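Local coordinates for protein putative phosphosugar isomerases (Salmonella typhimurium LT2, PDB 3FKJ) that probably binds a carbohydrate derivative, perhaps a phosphosugar, and may act as an isomerase of the SIS family, at residues A[150-164]-A[176-190]. Residues are numbered along the deposited sequence; the frame is centred on the assembly and turned at random.
Sequences DPAQQKAAYSLWLAL and YDELVSAFGRFSDVV
Trp161 and Phe183 lie flat against each other at the middle of this contact, an offset stack in which the five-membered ring of the indole sits 3.8 Å, centroid to centroid, from the phenyl ring, with the planes only 9° apart. The six-membered half of the indole slides out towards the root of Phe183, and Trp161 CZ2 comes within 3.2 Å of Phe183 CG, which is tight. The indole is held in its rotation by its own segment: Trp161 NE1 donates to Ala152 O over 2.9 Å, on a lone pair in the carbonyl plane, though the N-H is bent to 138°. That bond also ties the 3-10 turn back to helix 155-164. Around the phenyl ring pack Ala152 CB, Ala157 CB and Leu160 CD2, while Phe312 meets the ring edge-to-face.

Helices 155-164 and 176-184 run nearly antiparallel but widely spaced, their axes 11.6 Å apart, and the ring stack and Leu164 fill the gap. With CG anti to the backbone N (chi1 171°), Leu164 CD1 lies 3.7 Å from Tyr176 CD1 and Leu164 CD2 3.8 Å from Val180 CG2. The tyrosine hydroxyl leaves the greasy patch and bonds to Glu165 and His24.

At the other end Pro151 CB packs, buried, against Phe186 CE2 at 3.7 Å. Only the margin beyond is loose: Ser187 and Asp150 are partly exposed, and Ser187 OG stays 3.9 Å from Pro151 CD. Asp150 instead accepts a nearly straight bond from Gln153 NE2 on the anti lone pair of OD2.

No hydrogen bond crosses between the segments. Ring stacking and aliphatic packing join this helical hairpin, which rests on Phe61 of helix 56-65 through Leu160 and Leu179 and on Leu315 of helix 313-331 through Phe186; its polar groups bond within their own segment or to the surrounding fold.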
# COMPACT_ATOMS: atom_id res chain seq x y z
N ASP A 150 4.94 15.76 23.53
CA ASP A 150 3.47 15.66 23.46
C ASP A 150 3.13 14.81 22.26
O ASP A 150 3.47 15.21 21.17
CB ASP A 150 2.89 17.05 23.27
CG ASP A 150 1.36 17.08 23.31
OD1 ASP A 150 0.71 16.05 23.62
OD2 ASP A 150 0.84 18.18 23.02
N PRO A 151 2.51 13.62 22.48
CA PRO A 151 2.05 12.74 21.40
C PRO A 151 1.05 13.39 20.40
O PRO A 151 1.11 13.12 19.20
CB PRO A 151 1.37 11.59 22.16
CG PRO A 151 1.93 11.63 23.51
CD PRO A 151 2.22 13.05 23.81
N ALA A 152 0.18 14.27 20.89
CA ALA A 152 -0.77 15.01 20.05
C ALA A 152 -0.07 15.98 19.08
O ALA A 152 -0.70 16.52 18.20
CB ALA A 152 -1.80 15.79 20.99
N GLN A 153 1.23 16.21 19.27
CA GLN A 153 2.04 17.06 18.36
C GLN A 153 3.10 16.31 17.56
O GLN A 153 3.91 16.91 16.84
CB GLN A 153 2.74 18.12 19.17
CG GLN A 153 1.81 19.01 19.89
CD GLN A 153 2.54 20.14 20.48
OE1 GLN A 153 3.23 20.87 19.77
NE2 GLN A 153 2.44 20.28 21.81
N GLN A 154 3.06 15.00 17.63
CA GLN A 154 3.92 14.19 16.78
C GLN A 154 3.43 14.07 15.33
O GLN A 154 2.26 14.31 15.02
CB GLN A 154 4.16 12.82 17.42
CG GLN A 154 5.03 12.93 18.69
CD GLN A 154 5.07 11.64 19.46
OE1 GLN A 154 4.19 10.80 19.32
NE2 GLN A 154 6.07 11.47 20.27
N LYS A 155 4.38 13.76 14.46
CA LYS A 155 4.19 13.74 12.99
C LYS A 155 2.93 12.99 12.57
O LYS A 155 2.14 13.53 11.82
CB LYS A 155 5.40 13.10 12.31
CG LYS A 155 5.42 13.17 10.79
CD LYS A 155 6.74 12.64 10.21
CE LYS A 155 6.90 11.13 10.29
NZ LYS A 155 8.33 10.73 10.04
N ALA A 156 2.74 11.76 13.07
CA ALA A 156 1.57 10.96 12.68
C ALA A 156 0.29 11.55 13.22
O ALA A 156 -0.74 11.50 12.52
CB ALA A 156 1.73 9.50 13.13
N ALA A 157 0.34 12.11 14.45
CA ALA A 157 -0.81 12.79 15.04
C ALA A 157 -1.33 13.92 14.13
O ALA A 157 -2.52 14.10 13.98
CB ALA A 157 -0.45 13.33 16.42
N TYR A 158 -0.42 14.68 13.54
CA TYR A 158 -0.79 15.80 12.66
C TYR A 158 -1.51 15.33 11.40
O TYR A 158 -2.34 16.05 10.85
CB TYR A 158 0.45 16.64 12.32
CG TYR A 158 0.67 17.84 13.23
CD1 TYR A 158 -0.06 19.00 13.08
CD2 TYR A 158 1.63 17.80 14.23
CE1 TYR A 158 0.17 20.12 13.90
CE2 TYR A 158 1.84 18.88 15.05
CZ TYR A 158 1.10 20.04 14.89
OH TYR A 158 1.35 21.11 15.71
N SER A 159 -1.22 14.10 10.95
CA SER A 159 -1.96 13.55 9.82
C SER A 159 -3.44 13.48 10.20
O SER A 159 -4.30 13.74 9.36
CB SER A 159 -1.43 12.16 9.36
OG SER A 159 -1.81 11.10 10.22
N LEU A 160 -3.74 13.15 11.47
CA LEU A 160 -5.12 12.96 11.88
C LEU A 160 -5.78 14.31 12.15
O LEU A 160 -6.93 14.51 11.80
CB LEU A 160 -5.24 12.01 13.09
CG LEU A 160 -6.68 11.65 13.54
CD1 LEU A 160 -7.55 11.08 12.44
CD2 LEU A 160 -6.66 10.73 14.72
N TRP A 161 -5.02 15.24 12.75
CA TRP A 161 -5.51 16.62 12.96
C TRP A 161 -5.89 17.28 11.63
O TRP A 161 -6.96 17.87 11.50
CB TRP A 161 -4.45 17.49 13.66
CG TRP A 161 -4.30 17.26 15.16
CD1 TRP A 161 -3.21 16.78 15.80
CD2 TRP A 161 -5.28 17.53 16.18
NE1 TRP A 161 -3.43 16.73 17.16
CE2 TRP A 161 -4.71 17.17 17.42
CE3 TRP A 161 -6.60 18.02 16.16
CZ2 TRP A 161 -5.38 17.31 18.64
CZ3 TRP A 161 -7.28 18.14 17.37
CH2 TRP A 161 -6.67 17.78 18.59
N LEU A 162 -4.99 17.21 10.66
CA LEU A 162 -5.21 17.82 9.33
C LEU A 162 -6.37 17.15 8.62
O LEU A 162 -7.24 17.82 8.07
CB LEU A 162 -3.94 17.71 8.48
CG LEU A 162 -2.81 18.63 8.94
CD1 LEU A 162 -1.42 18.20 8.33
CD2 LEU A 162 -3.20 20.01 8.58
N ALA A 163 -6.41 15.83 8.66
CA ALA A 163 -7.56 15.06 8.14
C ALA A 163 -8.90 15.51 8.76
O ALA A 163 -9.87 15.74 8.01
CB ALA A 163 -7.38 13.57 8.36
N LEU A 164 -8.95 15.56 10.10
CA LEU A 164 -10.13 16.01 10.84
C LEU A 164 -10.62 17.37 10.31
O LEU A 164 -11.81 17.54 10.04
CB LEU A 164 -9.81 16.17 12.34
CG LEU A 164 -10.86 16.83 13.23
CD1 LEU A 164 -12.05 15.88 13.37
CD2 LEU A 164 -10.25 17.25 14.61
N TYR A 176 -16.71 15.69 15.50
CA TYR A 176 -15.56 16.61 15.68
C TYR A 176 -15.15 16.82 17.14
O TYR A 176 -13.96 16.68 17.51
CB TYR A 176 -15.89 17.96 15.05
CG TYR A 176 -14.79 19.00 15.05
CD1 TYR A 176 -13.90 19.08 14.00
CD2 TYR A 176 -14.67 19.92 16.10
CE1 TYR A 176 -12.90 20.05 13.99
CE2 TYR A 176 -13.66 20.90 16.08
CZ TYR A 176 -12.80 20.95 15.00
OH TYR A 176 -11.81 21.86 14.96
N ASP A 177 -16.13 17.18 17.96
CA ASP A 177 -15.88 17.46 19.35
C ASP A 177 -15.40 16.19 20.04
O ASP A 177 -14.50 16.25 20.88
CB ASP A 177 -17.16 18.00 20.04
CG ASP A 177 -17.49 19.45 19.67
OD1 ASP A 177 -16.66 20.18 19.09
OD2 ASP A 177 -18.62 19.88 19.99
N GLU A 178 -15.99 15.05 19.69
CA GLU A 178 -15.60 13.77 20.29
C GLU A 178 -14.13 13.41 20.01
O GLU A 178 -13.44 12.89 20.87
CB GLU A 178 -16.50 12.62 19.81
CG GLU A 178 -17.38 12.03 20.88
CD GLU A 178 -16.59 11.43 22.06
OE1 GLU A 178 -16.65 12.02 23.15
OE2 GLU A 178 -15.92 10.39 21.88
N LEU A 179 -13.67 13.71 18.80
CA LEU A 179 -12.32 13.34 18.40
C LEU A 179 -11.31 14.33 19.01
O LEU A 179 -10.24 13.93 19.43
CB LEU A 179 -12.21 13.26 16.87
CG LEU A 179 -11.02 12.49 16.24
CD1 LEU A 179 -11.41 11.95 14.91
CD2 LEU A 179 -9.80 13.37 16.10
N VAL A 180 -11.70 15.60 19.10
CA VAL A 180 -10.88 16.63 19.71
C VAL A 180 -10.65 16.36 21.18
O VAL A 180 -9.55 16.59 21.70
CB VAL A 180 -11.50 18.04 19.53
CG1 VAL A 180 -10.87 19.04 20.50
CG2 VAL A 180 -11.35 18.52 18.07
N SER A 181 -11.67 15.86 21.87
CA SER A 181 -11.54 15.57 23.30
C SER A 181 -10.89 14.19 23.46
O SER A 181 -10.18 13.99 24.43
CB SER A 181 -12.87 15.74 24.06
OG SER A 181 -13.64 14.56 24.04
N ALA A 182 -11.10 13.27 22.50
CA ALA A 182 -10.32 12.02 22.46
C ALA A 182 -8.83 12.34 22.38
O ALA A 182 -8.03 11.79 23.13
CB ALA A 182 -10.72 11.16 21.27
N PHE A 183 -8.46 13.25 21.48
CA PHE A 183 -7.05 13.70 21.36
C PHE A 183 -6.54 14.35 22.66
O PHE A 183 -5.33 14.31 22.95
CB PHE A 183 -6.87 14.70 20.20
CG PHE A 183 -6.00 14.19 19.06
CD1 PHE A 183 -4.73 13.67 19.31
CD2 PHE A 183 -6.41 14.34 17.73
CE1 PHE A 183 -3.90 13.25 18.28
CE2 PHE A 183 -5.60 13.89 16.66
CZ PHE A 183 -4.35 13.35 16.93
N GLY A 184 -7.44 14.99 23.42
CA GLY A 184 -7.08 15.58 24.71
C GLY A 184 -6.74 14.55 25.78
O GLY A 184 -6.08 14.87 26.77
N ARG A 185 -7.21 13.32 25.57
CA ARG A 185 -6.96 12.21 26.48
C ARG A 185 -5.79 11.35 26.02
O ARG A 185 -5.37 10.41 26.70
CB ARG A 185 -8.20 11.34 26.61
CG ARG A 185 -9.25 11.93 27.53
CD ARG A 185 -10.38 10.96 27.78
NE ARG A 185 -11.26 10.87 26.62
CZ ARG A 185 -12.15 11.81 26.28
NH1 ARG A 185 -12.28 12.93 26.99
NH2 ARG A 185 -12.92 11.62 25.20
N PHE A 186 -5.24 11.70 24.87
CA PHE A 186 -4.35 10.79 24.17
C PHE A 186 -3.02 10.65 24.91
O PHE A 186 -2.50 9.54 25.00
CB PHE A 186 -4.13 11.25 22.73
CG PHE A 186 -3.33 10.26 21.91
CD1 PHE A 186 -3.76 8.94 21.76
CD2 PHE A 186 -2.14 10.65 21.29
CE1 PHE A 186 -3.03 8.02 20.96
CE2 PHE A 186 -1.41 9.74 20.54
CZ PHE A 186 -1.86 8.41 20.37
N SER A 187 -2.50 11.76 25.42
CA SER A 187 -1.21 11.74 26.11
C SER A 187 -1.25 10.83 27.33
O SER A 187 -0.31 10.08 27.56
CB SER A 187 -0.77 13.13 26.55
OG SER A 187 0.45 13.04 27.29
N ASP A 188 -2.34 10.91 28.09
CA ASP A 188 -2.52 10.03 29.25
C ASP A 188 -2.62 8.57 28.85
O ASP A 188 -2.03 7.71 29.51
CB ASP A 188 -3.76 10.41 30.06
CG ASP A 188 -3.56 11.72 30.85
OD1 ASP A 188 -2.40 12.27 30.95
OD2 ASP A 188 -4.63 12.21 31.30
N VAL A 189 -3.36 8.30 27.78
CA VAL A 189 -3.46 6.92 27.27
C VAL A 189 -2.08 6.41 26.79
O VAL A 189 -1.67 5.30 27.17
CB VAL A 189 -4.59 6.76 26.20
CG1 VAL A 189 -4.41 5.47 25.38
CG2 VAL A 189 -5.96 6.77 26.90
N VAL A 190 -1.36 7.22 26.00
CA VAL A 190 -0.01 6.84 25.55
C VAL A 190 0.90 6.51 26.75
O VAL A 190 1.52 5.44 26.80
CB VAL A 190 0.62 7.90 24.59
CG1 VAL A 190 2.14 7.70 24.46
CG2 VAL A 190 -0.05 7.84 23.16